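Local atomic coordinates of CMP/dCMP-type deaminase domain-containing protein (Aspergillus oryzae RIB40, PDB entry 7DRY), a protein that probably deaminates a pyrimidine intermediate of riboflavin biosynthesis, using a zinc ion held in a CDA (cytidine deaminase-like) fold. Residues Gln64-Asn69 with Leu93-Thr98; Ser68-Val73 with Asp79-Val84; Met99-Lys104 with Gln114-Thr119; Gly133-Gly138 with Gly142-Cys147. One frame throughout, in Å; residues are numbered along the deposited sequence.

Contact 1. Residues Gln64-Asn69 with Leu93-Thr98; sequences QCCLSN and LVMYVT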
loop_
_atom_site.group_PDB
_atom_site.type_symbol
_atom_site.label_atom_id
_atom_site.label_comp_id
_atom_site.label_asym_id
_atom_site.label_seq_id
_atom_site.Cartn_x
_atom_site.Cartn_y
_atom_site.Cartn_z
ATOM N N GLN A 64 5.615 -1.402 2.904
ATOM C CA GLN A 64 6.764 -1.586 3.782
ATOM C C GLN A 64 7.650 -0.348 3.784
ATOM O O GLN A 64 8.007 0.176 4.846
ATOM C CB GLN A 64 7.543 -2.809 3.288
ATOM C CG GLN A 64 8.820 -3.151 4.033
ATOM C CD GLN A 64 9.475 -4.403 3.473
ATOM O OE1 GLN A 64 9.104 -4.895 2.404
ATOM N NE2 GLN A 64 10.448 -4.932 4.203
ATOM N N CYS A 65 8.009 0.144 2.598
ATOM C CA CYS A 65 8.868 1.322 2.521
ATOM C C CYS A 65 8.167 2.555 3.079
ATOM O O CYS A 65 8.799 3.396 3.726
ATOM C CB CYS A 65 9.262 1.552 1.068
ATOM S SG CYS A 65 10.524 0.343 0.541
ATOM N N CYS A 66 6.868 2.694 2.819
ATOM C CA CYS A 66 6.120 3.832 3.343
ATOM C C CYS A 66 6.209 3.887 4.866
ATOM O O CYS A 66 6.481 4.945 5.458
ATOM C CB CYS A 66 4.669 3.693 2.882
ATOM S SG CYS A 66 3.567 5.034 3.383
ATOM N N LEU A 67 5.995 2.743 5.516
ATOM C CA LEU A 67 6.060 2.692 6.974
ATOM C C LEU A 67 7.491 2.828 7.471
ATOM O O LEU A 67 7.742 3.501 8.482
ATOM C CB LEU A 67 5.446 1.379 7.466
ATOM C CG LEU A 67 3.933 1.269 7.250
ATOM C CD1 LEU A 67 3.433 -0.146 7.515
ATOM C CD2 LEU A 67 3.180 2.260 8.110
ATOM N N SER A 68 8.443 2.201 6.776
ATOM C CA SER A 68 9.827 2.260 7.224
ATOM C C SER A 68 10.404 3.662 7.072
ATOM O O SER A 68 11.230 4.082 7.892
ATOM C CB SER A 68 10.651 1.263 6.420
ATOM O OG SER A 68 10.340 -0.062 6.809
ATOM N N ASN A 69 9.998 4.399 6.034
ATOM C CA ASN A 69 10.438 5.783 5.898
ATOM C C ASN A 69 10.008 6.593 7.112
ATOM O O ASN A 69 10.798 7.360 7.681
ATOM C CB ASN A 69 9.827 6.397 4.640
ATOM C CG ASN A 69 10.471 5.904 3.366
ATOM O OD1 ASN A 69 11.604 5.439 3.360
ATOM N ND2 ASN A 69 9.745 6.031 2.266
ATOM N N LEU A 93 -6.045 7.354 9.863
ATOM C CA LEU A 93 -4.984 7.101 8.899
ATOM C C LEU A 93 -5.534 6.192 7.811
ATOM O O LEU A 93 -6.165 5.166 8.101
ATOM C CB LEU A 93 -3.801 6.418 9.578
ATOM C CG LEU A 93 -2.980 7.296 10.517
ATOM C CD1 LEU A 93 -1.959 6.432 11.246
ATOM C CD2 LEU A 93 -2.275 8.399 9.727
ATOM N N VAL A 94 -5.314 6.589 6.567
ATOM C CA VAL A 94 -5.756 5.846 5.398
ATOM C C VAL A 94 -4.540 5.661 4.507
ATOM O O VAL A 94 -3.774 6.608 4.299
ATOM C CB VAL A 94 -6.844 6.640 4.651
ATOM C CG1 VAL A 94 -7.163 6.004 3.324
ATOM C CG2 VAL A 94 -8.089 6.782 5.528
ATOM N N MET A 95 -4.350 4.453 3.987
ATOM C CA MET A 95 -3.274 4.190 3.042
ATOM C C MET A 95 -3.837 3.916 1.657
ATOM O O MET A 95 -4.719 3.065 1.493
ATOM C CB MET A 95 -2.389 3.030 3.497
ATOM C CG MET A 95 -1.172 2.858 2.589
ATOM S SD MET A 95 -0.099 1.482 3.032
ATOM C CE MET A 95 0.851 2.234 4.359
ATOM N N TYR A 96 -3.345 4.665 0.673
ATOM C CA TYR A 96 -3.580 4.375 -0.732
ATOM C C TYR A 96 -2.399 3.577 -1.265
ATOM O O TYR A 96 -1.244 3.842 -0.919
ATOM C CB TYR A 96 -3.694 5.675 -1.528
ATOM C CG TYR A 96 -4.939 6.467 -1.226
ATOM C CD1 TYR A 96 -4.962 7.411 -0.190
ATOM C CD2 TYR A 96 -6.098 6.287 -1.976
ATOM C CE1 TYR A 96 -6.117 8.137 0.089
ATOM C CE2 TYR A 96 -7.255 7.003 -1.700
ATOM C CZ TYR A 96 -7.257 7.934 -0.678
ATOM O OH TYR A 96 -8.393 8.646 -0.413
ATOM N N VAL A 97 -2.687 2.580 -2.092
ATOM C CA VAL A 97 -1.635 1.755 -2.673
ATOM C C VAL A 97 -2.154 1.228 -4.002
ATOM O O VAL A 97 -3.343 0.937 -4.124
ATOM C CB VAL A 97 -1.220 0.643 -1.680
ATOM C CG1 VAL A 97 -2.408 -0.190 -1.265
ATOM C CG2 VAL A 97 -0.120 -0.226 -2.237
ATOM N N THR A 98 -1.286 1.154 -5.019
ATOM C CA THR A 98 -1.823 0.828 -6.340
ATOM C C THR A 98 -2.408 -0.581 -6.368
ATOM O O THR A 98 -3.465 -0.799 -6.965
ATOM C CB THR A 98 -0.804 1.039 -7.465
ATOM O OG1 THR A 98 0.360 0.236 -7.238
ATOM C CG2 THR A 98 -0.415 2.509 -7.586
#
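C66, L67 and M95 make this contact without a flat group among them; the aromatic ring of the strand belongs to Y96, which projects from the other face of the sheet, stacks with Y8 and Y131, and has its hydroxyl hydrogen-bonded to H5 and R35. What meets across the gap is a single methyl group and two side chains of the helix. M95 runs straight out from the strand to its sulfur and then bends (chi3 -81°), which turns CE toward the helix. There CE lies 4.0 Å from SG of C66, whose thiol reaches out with SG anti to the backbone nitrogen (chi1 -178°). CE also comes to 4.3 Å from CG of L67, on the side of that carbon turned away from CB, with the two methyls spreading to the flanks. The methyl is thus shared between a sulfur and a branch point in purely apolar contact. The backbones stay apart, with CA of C66 and CA of M95 separated by 9.4 Å, so the long methionine spans most of the space between them. Helix 62-73, with E63 beside the zinc site in its first turn, packs here on the middle of the mixed sheet, part of the alpha/beta layering of the CDA fold. M95 also touches L32 of strand 29-36 and I127 and I130 of strand 127-132, while C66 shares L32 with it.

Contact 2. Residues Ser68-Val73 with Asp79-Val84; sequences SNYAAV and DRVWEV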
loop_
_atom_site.group_PDB
_atom_site.type_symbol
_atom_site.label_atom_id
_atom_site.label_comp_id
_atom_site.label_asym_id
_atom_site.label_seq_id
_atom_site.Cartn_x
_atom_site.Cartn_y
_atom_site.Cartn_z
ATOM N N SER A 68 8.443 2.201 6.776
ATOM C CA SER A 68 9.827 2.260 7.224
ATOM C C SER A 68 10.404 3.662 7.072
ATOM O O SER A 68 11.230 4.082 7.892
ATOM C CB SER A 68 10.651 1.263 6.420
ATOM O OG SER A 68 10.340 -0.062 6.809
ATOM N N ASN A 69 9.998 4.399 6.034
ATOM C CA ASN A 69 10.438 5.783 5.898
ATOM C C ASN A 69 10.008 6.593 7.112
ATOM O O ASN A 69 10.798 7.360 7.681
ATOM C CB ASN A 69 9.827 6.397 4.640
ATOM C CG ASN A 69 10.471 5.904 3.366
ATOM O OD1 ASN A 69 11.604 5.439 3.360
ATOM N ND2 ASN A 69 9.745 6.031 2.266
ATOM N N TYR A 70 8.748 6.425 7.535
ATOM C CA TYR A 70 8.257 7.139 8.703
ATOM C C TYR A 70 9.025 6.727 9.954
ATOM O O TYR A 70 9.417 7.579 10.761
ATOM C CB TYR A 70 6.758 6.889 8.869
ATOM C CG TYR A 70 6.103 7.832 9.855
ATOM C CD1 TYR A 70 5.582 9.056 9.449
ATOM C CD2 TYR A 70 6.010 7.506 11.205
ATOM C CE1 TYR A 70 4.987 9.912 10.346
ATOM C CE2 TYR A 70 5.408 8.363 12.103
ATOM C CZ TYR A 70 4.900 9.564 11.664
ATOM O OH TYR A 70 4.307 10.422 12.572
ATOM N N ALA A 71 9.261 5.423 10.121
ATOM C CA ALA A 71 10.042 4.942 11.258
ATOM C C ALA A 71 11.438 5.560 11.294
ATOM O O ALA A 71 11.909 5.971 12.362
ATOM C CB ALA A 71 10.128 3.414 11.219
ATOM N N ALA A 72 12.116 5.633 10.140
ATOM C CA ALA A 72 13.460 6.204 10.114
ATOM C C ALA A 72 13.444 7.674 10.506
ATOM O O ALA A 72 14.301 8.134 11.269
ATOM C CB ALA A 72 14.080 6.032 8.724
ATOM N N VAL A 73 12.489 8.435 9.980
ATOM C CA VAL A 73 12.402 9.849 10.326
ATOM C C VAL A 73 12.154 10.038 11.818
ATOM O O VAL A 73 12.633 11.006 12.420
ATOM C CB VAL A 73 11.331 10.514 9.436
ATOM C CG1 VAL A 73 10.916 11.861 9.963
ATOM C CG2 VAL A 73 11.866 10.632 8.002
ATOM N N ASP A 79 9.665 -2.181 12.840
ATOM C CA ASP A 79 8.640 -2.976 13.509
ATOM C C ASP A 79 7.981 -2.238 14.669
ATOM O O ASP A 79 6.942 -2.696 15.157
ATOM C CB ASP A 79 9.128 -4.393 13.890
ATOM C CG ASP A 79 10.220 -4.406 14.963
ATOM O OD1 ASP A 79 10.543 -3.354 15.548
ATOM O OD2 ASP A 79 10.754 -5.508 15.231
ATOM N N ARG A 80 8.541 -1.101 15.095
ATOM C CA ARG A 80 7.977 -0.284 16.163
ATOM C C ARG A 80 7.350 1.008 15.641
ATOM O O ARG A 80 7.100 1.932 16.424
ATOM C CB ARG A 80 9.037 0.027 17.222
ATOM C CG ARG A 80 9.387 -1.156 18.122
ATOM C CD ARG A 80 10.564 -0.848 19.053
ATOM N NE ARG A 80 10.417 0.448 19.705
ATOM C CZ ARG A 80 11.431 1.225 20.071
ATOM N NH1 ARG A 80 12.683 0.838 19.856
ATOM N NH2 ARG A 80 11.194 2.393 20.651
ATOM N N VAL A 81 7.090 1.093 14.333
ATOM C CA VAL A 81 6.506 2.312 13.780
ATOM C C VAL A 81 5.131 2.580 14.374
ATOM O O VAL A 81 4.697 3.735 14.440
ATOM C CB VAL A 81 6.472 2.258 12.234
ATOM C CG1 VAL A 81 5.357 1.354 11.732
ATOM C CG2 VAL A 81 6.345 3.671 11.642
ATOM N N TRP A 82 4.442 1.534 14.841
ATOM C CA TRP A 82 3.156 1.734 15.493
ATOM C C TRP A 82 3.244 2.739 16.633
ATOM O O TRP A 82 2.277 3.459 16.903
ATOM C CB TRP A 82 2.621 0.392 16.002
ATOM C CG TRP A 82 3.307 -0.187 17.236
ATOM C CD1 TRP A 82 4.342 -1.090 17.269
ATOM C CD2 TRP A 82 2.965 0.074 18.603
ATOM N NE1 TRP A 82 4.666 -1.394 18.578
ATOM C CE2 TRP A 82 3.837 -0.689 19.411
ATOM C CE3 TRP A 82 2.011 0.886 19.224
ATOM C CZ2 TRP A 82 3.781 -0.658 20.804
ATOM C CZ3 TRP A 82 1.958 0.914 20.603
ATOM C CH2 TRP A 82 2.837 0.148 21.376
ATOM N N GLU A 83 4.393 2.810 17.316
ATOM C CA GLU A 83 4.517 3.673 18.486
ATOM C C GLU A 83 4.525 5.151 18.124
ATOM O O GLU A 83 4.272 5.989 18.999
ATOM C CB GLU A 83 5.826 3.380 19.223
ATOM C CG GLU A 83 5.988 1.958 19.717
ATOM C CD GLU A 83 7.344 1.723 20.371
ATOM O OE1 GLU A 83 8.140 2.679 20.480
ATOM O OE2 GLU A 83 7.617 0.569 20.752
ATOM N N VAL A 84 4.820 5.488 16.873
ATOM C CA VAL A 84 5.051 6.872 16.471
ATOM C C VAL A 84 4.070 7.380 15.426
ATOM O O VAL A 84 4.038 8.595 15.177
ATOM C CB VAL A 84 6.500 7.113 15.998
ATOM C CG1 VAL A 84 7.483 6.894 17.150
ATOM C CG2 VAL A 84 6.829 6.217 14.819
#
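Y70 reaches across to V81 and V84, and its side chain can be followed outward from the helix. CB leaves with the ring anti to the backbone nitrogen (chi1 -167°), which carries the ring over toward the loop. At the first ring atom on that side, CD2 sits 3.9 Å from CG2 of V81, the two side chains crossing at about a right angle. One atom further, CE2 lies 3.7 Å from CG2 of V84, as the tyrosine and the second valine slide past each other in opposite directions. CE2 is also 3.4 Å from the carbonyl O of V84, which sits at the ring edge in the ring plane. The hydroxyl ends 3.2 Å from that same oxygen, OH of Y70 to O of V84, at hydrogen-bonding distance, although its proton has another acceptor within reach. One residue on, CB of A71 packs on CG2 of V81 at 3.8 Å, with their CA atoms 5.1 Å apart, an approach suited to the small alanine. R80 of the loop meets E83 side-on, its NE to OE2 at 3.0 Å and its NH2 to OE1 at 3.1 Å, a salt bridge within the loop. The loop thus folds back against the last turns of helix 62-73, where Y70 also stacks on H74, touches P86, and leans on V48 and S49 of strand 46-52, one of the sheet's two outermost strands within the chain.

Contact 3. Residues Met99-Lys104 with Gln114-Thr119; sequences MEPCGK and QRIIRT. With ZN (zinc ion), chain B.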
loop_
_atom_site.group_PDB
_atom_site.type_symbol
_atom_site.label_atom_id
_atom_site.label_comp_id
_atom_site.label_asym_id
_atom_site.label_seq_id
_atom_site.Cartn_x
_atom_site.Cartn_y
_atom_site.Cartn_z
ATOM N N MET A 99 -1.751 -1.543 -5.719
ATOM C CA MET A 99 -2.212 -2.926 -5.712
ATOM C C MET A 99 -2.610 -3.355 -4.304
ATOM O O MET A 99 -2.164 -2.777 -3.311
ATOM C CB MET A 99 -1.118 -3.855 -6.257
ATOM C CG MET A 99 -0.676 -3.513 -7.685
ATOM S SD MET A 99 0.438 -4.717 -8.405
ATOM C CE MET A 99 -0.682 -6.085 -8.746
ATOM N N GLU A 100 -3.474 -4.370 -4.236
ATOM C CA GLU A 100 -3.933 -4.916 -2.966
ATOM C C GLU A 100 -2.732 -5.282 -2.090
ATOM O O GLU A 100 -1.793 -5.918 -2.578
ATOM C CB GLU A 100 -4.743 -6.186 -3.248
ATOM C CG GLU A 100 -5.184 -6.948 -2.014
ATOM C CD GLU A 100 -5.755 -8.309 -2.359
ATOM O OE1 GLU A 100 -5.798 -8.647 -3.557
ATOM O OE2 GLU A 100 -6.150 -9.049 -1.436
ATOM N N PRO A 101 -2.724 -4.902 -0.811
ATOM C CA PRO A 101 -1.611 -5.313 0.062
ATOM C C PRO A 101 -1.509 -6.826 0.187
ATOM O O PRO A 101 -2.513 -7.529 0.334
ATOM C CB PRO A 101 -1.952 -4.664 1.412
ATOM C CG PRO A 101 -3.384 -4.235 1.303
ATOM C CD PRO A 101 -3.654 -3.981 -0.139
ATOM N N CYS A 102 -0.281 -7.325 0.140
ATOM C CA CYS A 102 -0.075 -8.763 0.140
ATOM C C CYS A 102 -0.311 -9.366 1.522
ATOM O O CYS A 102 -0.049 -8.745 2.562
ATOM C CB CYS A 102 1.324 -9.129 -0.366
ATOM S SG CYS A 102 2.741 -8.532 0.644
ATOM N N GLY A 103 -0.812 -10.596 1.515
ATOM C CA GLY A 103 -0.989 -11.343 2.744
ATOM C C GLY A 103 -0.062 -12.533 2.834
ATOM O O GLY A 103 -0.030 -13.239 3.848
ATOM N N LYS A 104 0.695 -12.762 1.762
ATOM C CA LYS A 104 1.663 -13.839 1.656
ATOM C C LYS A 104 2.759 -13.351 0.722
ATOM O O LYS A 104 2.480 -12.623 -0.235
ATOM C CB LYS A 104 1.009 -15.101 1.080
ATOM C CG LYS A 104 1.919 -16.312 1.031
ATOM C CD LYS A 104 1.126 -17.608 1.143
ATOM C CE LYS A 104 1.935 -18.795 0.645
ATOM N NZ LYS A 104 1.595 -19.140 -0.763
ATOM N N GLN A 114 0.145 -7.729 7.330
ATOM C CA GLN A 114 0.565 -7.885 8.717
ATOM C C GLN A 114 1.281 -6.639 9.225
ATOM O O GLN A 114 1.106 -6.253 10.388
ATOM C CB GLN A 114 1.437 -9.133 8.849
ATOM C CG GLN A 114 0.665 -10.465 8.730
ATOM C CD GLN A 114 0.508 -10.960 7.291
ATOM O OE1 GLN A 114 0.448 -10.174 6.350
ATOM N NE2 GLN A 114 0.436 -12.280 7.123
ATOM N N ARG A 115 2.092 -5.995 8.372
ATOM C CA ARG A 115 2.700 -4.714 8.741
ATOM C C ARG A 115 1.634 -3.659 9.013
ATOM O O ARG A 115 1.783 -2.833 9.920
ATOM C CB ARG A 115 3.642 -4.214 7.640
ATOM C CG ARG A 115 4.834 -5.097 7.372
ATOM C CD ARG A 115 5.717 -4.479 6.273
ATOM N NE ARG A 115 6.592 -5.510 5.751
ATOM C CZ ARG A 115 7.747 -5.866 6.302
ATOM N NH1 ARG A 115 8.447 -6.859 5.775
ATOM N NH2 ARG A 115 8.214 -5.215 7.357
ATOM N N ILE A 116 0.551 -3.677 8.232
ATOM C CA ILE A 116 -0.538 -2.721 8.424
ATOM C C ILE A 116 -1.299 -3.023 9.713
ATOM O O ILE A 116 -1.588 -2.123 10.512
ATOM C CB ILE A 116 -1.460 -2.735 7.194
ATOM C CG1 ILE A 116 -0.755 -2.119 5.988
ATOM C CG2 ILE A 116 -2.786 -2.028 7.496
ATOM C CD1 ILE A 116 -1.412 -2.498 4.672
ATOM N N ILE A 117 -1.632 -4.298 9.940
ATOM C CA ILE A 117 -2.410 -4.674 11.117
ATOM C C ILE A 117 -1.670 -4.322 12.400
ATOM O O ILE A 117 -2.279 -3.902 13.393
ATOM C CB ILE A 117 -2.778 -6.169 11.060
ATOM C CG1 ILE A 117 -3.824 -6.405 9.970
ATOM C CG2 ILE A 117 -3.264 -6.670 12.426
ATOM C CD1 ILE A 117 -4.036 -7.867 9.658
ATOM N N ARG A 118 -0.351 -4.485 12.412
ATOM C CA ARG A 118 0.366 -4.234 13.652
ATOM C C ARG A 118 0.536 -2.753 13.973
ATOM O O ARG A 118 1.036 -2.431 15.054
ATOM C CB ARG A 118 1.698 -4.980 13.679
ATOM C CG ARG A 118 2.736 -4.390 12.810
ATOM C CD ARG A 118 4.049 -5.158 12.931
ATOM N NE ARG A 118 5.004 -4.611 11.977
ATOM C CZ ARG A 118 6.175 -5.155 11.675
ATOM N NH1 ARG A 118 6.950 -4.555 10.781
ATOM N NH2 ARG A 118 6.570 -6.286 12.258
ATOM N N THR A 119 0.102 -1.838 13.096
ATOM C CA THR A 119 0.070 -0.436 13.503
ATOM C C THR A 119 -0.993 -0.167 14.560
ATOM O O THR A 119 -0.922 0.860 15.244
ATOM C CB THR A 119 -0.135 0.510 12.310
ATOM O OG1 THR A 119 -1.420 0.288 11.711
ATOM C CG2 THR A 119 0.960 0.301 11.271
HETATM ZN ZN ZN B . 3.379 -6.491 0.052
HETATM O O HOH W 1 2.045 -5.963 -2.031
#
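G103 and Q114 touch beside a metal site: C102, the residue before G103, binds the zinc ion through SG at 2.2 Å, H61 and C112 bind it too, and a water lies 2.5 Å from the metal. Their bond is nearly straight yet weak, NE2 of Q114 pointing at O of G103 over 3.4 Å with an N-H...O angle of 171°. The glutamine gets there by bending at its second torsion (chi2 87°), which turns its amide from the helix toward the loop. On the other side of C102, P101 sets CB 4.0 Å from CD1 of I116, an apolar touch between proline ring and isoleucine tip. The helix finishes close by, where OG1 of T119 donates to O of I116 at 2.7 Å. The loop therefore meets helix 112-117 on both flanks of C102 and is tied to it by the backbone bond of C102 with V113. P101 and the cysteines C102 and C112, with H61 and E63, are consistent with the zinc signature of the CDA fold. P101 further rests on I130 and F132 of strand 127-132 and on E63 of helix 62-73, and M99 packs on helix 164-171.

Contact 4. Residues Gly133-Gly138 with Gly142-Cys147; sequences GVKEPG and GGSEGC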
loop_
_atom_site.group_PDB
_atom_site.type_symbol
_atom_site.label_atom_id
_atom_site.label_comp_id
_atom_site.label_asym_id
_atom_site.label_seq_id
_atom_site.Cartn_x
_atom_site.Cartn_y
_atom_site.Cartn_z
ATOM N N GLY A 133 -6.194 -0.020 -6.277
ATOM C CA GLY A 133 -6.725 0.087 -7.626
ATOM C C GLY A 133 -6.907 -1.212 -8.384
ATOM O O GLY A 133 -7.613 -1.249 -9.403
ATOM N N VAL A 134 -6.291 -2.291 -7.900
ATOM C CA VAL A 134 -6.408 -3.614 -8.509
ATOM C C VAL A 134 -6.475 -4.644 -7.391
ATOM O O VAL A 134 -5.643 -4.628 -6.479
ATOM C CB VAL A 134 -5.225 -3.934 -9.449
ATOM C CG1 VAL A 134 -5.315 -5.371 -9.956
ATOM C CG2 VAL A 134 -5.175 -2.967 -10.619
ATOM N N LYS A 135 -7.455 -5.547 -7.465
ATOM C CA LYS A 135 -7.631 -6.581 -6.447
ATOM C C LYS A 135 -6.729 -7.785 -6.730
ATOM O O LYS A 135 -7.162 -8.928 -6.838
ATOM C CB LYS A 135 -9.099 -6.971 -6.314
ATOM C CG LYS A 135 -9.442 -7.482 -4.917
ATOM C CD LYS A 135 -10.909 -7.855 -4.772
ATOM C CE LYS A 135 -11.181 -8.400 -3.379
ATOM N NZ LYS A 135 -12.578 -8.894 -3.219
ATOM N N GLU A 136 -5.437 -7.490 -6.848
ATOM C CA GLU A 136 -4.384 -8.482 -6.969
ATOM C C GLU A 136 -3.195 -7.921 -6.203
ATOM O O GLU A 136 -2.936 -6.709 -6.256
ATOM C CB GLU A 136 -3.970 -8.740 -8.425
ATOM C CG GLU A 136 -5.065 -9.329 -9.302
ATOM C CD GLU A 136 -5.525 -10.698 -8.835
ATOM O OE1 GLU A 136 -4.724 -11.426 -8.210
ATOM O OE2 GLU A 136 -6.694 -11.046 -9.098
ATOM N N PRO A 137 -2.473 -8.763 -5.473
ATOM C CA PRO A 137 -1.330 -8.279 -4.697
ATOM C C PRO A 137 -0.111 -8.061 -5.581
ATOM O O PRO A 137 -0.013 -8.571 -6.696
ATOM C CB PRO A 137 -1.074 -9.424 -3.713
ATOM C CG PRO A 137 -1.528 -10.648 -4.465
ATOM C CD PRO A 137 -2.721 -10.203 -5.268
ATOM N N GLY A 138 0.837 -7.300 -5.044
ATOM C CA GLY A 138 2.101 -7.074 -5.715
ATOM C C GLY A 138 3.067 -8.215 -5.503
ATOM O O GLY A 138 4.189 -8.015 -5.033
ATOM N N GLY A 142 -0.704 -13.937 -6.066
ATOM C CA GLY A 142 -2.051 -13.574 -6.466
ATOM C C GLY A 142 -3.062 -13.839 -5.363
ATOM O O GLY A 142 -2.732 -14.241 -4.249
ATOM N N GLY A 143 -4.324 -13.590 -5.689
ATOM C CA GLY A 143 -5.417 -13.916 -4.795
ATOM C C GLY A 143 -5.918 -12.741 -3.977
ATOM O O GLY A 143 -5.646 -11.570 -4.252
ATOM N N SER A 144 -6.675 -13.085 -2.932
ATOM C CA SER A 144 -7.388 -12.109 -2.117
ATOM C C SER A 144 -7.108 -12.268 -0.627
ATOM O O SER A 144 -7.839 -11.694 0.191
ATOM C CB SER A 144 -8.897 -12.220 -2.374
ATOM O OG SER A 144 -9.643 -11.485 -1.421
ATOM N N GLU A 145 -6.078 -13.030 -0.253
ATOM C CA GLU A 145 -5.847 -13.319 1.157
ATOM C C GLU A 145 -5.587 -12.042 1.956
ATOM O O GLU A 145 -5.983 -11.950 3.124
ATOM C CB GLU A 145 -4.696 -14.316 1.298
ATOM C CG GLU A 145 -4.442 -14.781 2.715
ATOM C CD GLU A 145 -3.175 -15.609 2.857
ATOM O OE1 GLU A 145 -2.857 -16.008 3.997
ATOM O OE2 GLU A 145 -2.500 -15.861 1.835
ATOM N N GLY A 146 -4.953 -11.041 1.343
ATOM C CA GLY A 146 -4.726 -9.787 2.046
ATOM C C GLY A 146 -6.020 -9.135 2.491
ATOM O O GLY A 146 -6.161 -8.716 3.643
ATOM N N CYS A 147 -6.994 -9.068 1.585
ATOM C CA CYS A 147 -8.278 -8.455 1.898
ATOM C C CYS A 147 -8.992 -9.209 3.014
ATOM O O CYS A 147 -9.581 -8.597 3.914
ATOM C CB CYS A 147 -9.127 -8.439 0.631
ATOM S SG CYS A 147 -8.666 -7.108 -0.471
#
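K135, P137 and G143 carry most of this contact. P137 lies flush against the glycine backbone: CG of P137 is 3.6 Å from CA of G142, and CD of P137 is 3.4 Å from O of G143. K135 extends its chain straight beyond CG and lays CE alongside the start of the helix, 4.0 Å from OG of S144 and 4.1 Å from SG of C147. At G143 the amide faces E136, whose bent side chain brings OE1 to 3.3 Å from N of G143, a weak bond of 158°. G142 and G143 both take positive phi, angles that suit glycine. K135 in turn is the centre of an inverse gamma turn. S144 occupies the N-cap position of helix 145-152 without making a capping bond, while N of C147 in that first turn is hydrogen-bonded to E100. P137 comes close to the zinc ligand C102, so this turn borders the metal site. Chemically, one weak carboxylate bond, CH contacts of P137 to backbone atoms and those of K135 to two side chains join the segments, so the contact appears to rest more on close fit than on strong polar bonding.

In the fold
Contacts 1 and 3 are buried, with centres 5 Å and 8 Å from the centre of the chain; contacts 2 and 4 are partly buried and lie on opposite sides of it, their centres about 25 Å apart. Contacts 1 and 2 both use helix 62-73: its inner turns meet strand 91-97 through apolar atoms alone, whereas its outer turns meet a loop through a tyrosine ring and hydroxyl and an alanine. Contact 3 holds a zinc ligand, and contact 4 borders the metal site; the two are joined through E100, which probably hydrogen-bonds V134 and C147. T98 probably bonds G133, linking contact 1 to contact 4. Polar links occur near the metal-site loops and in outer contact 2.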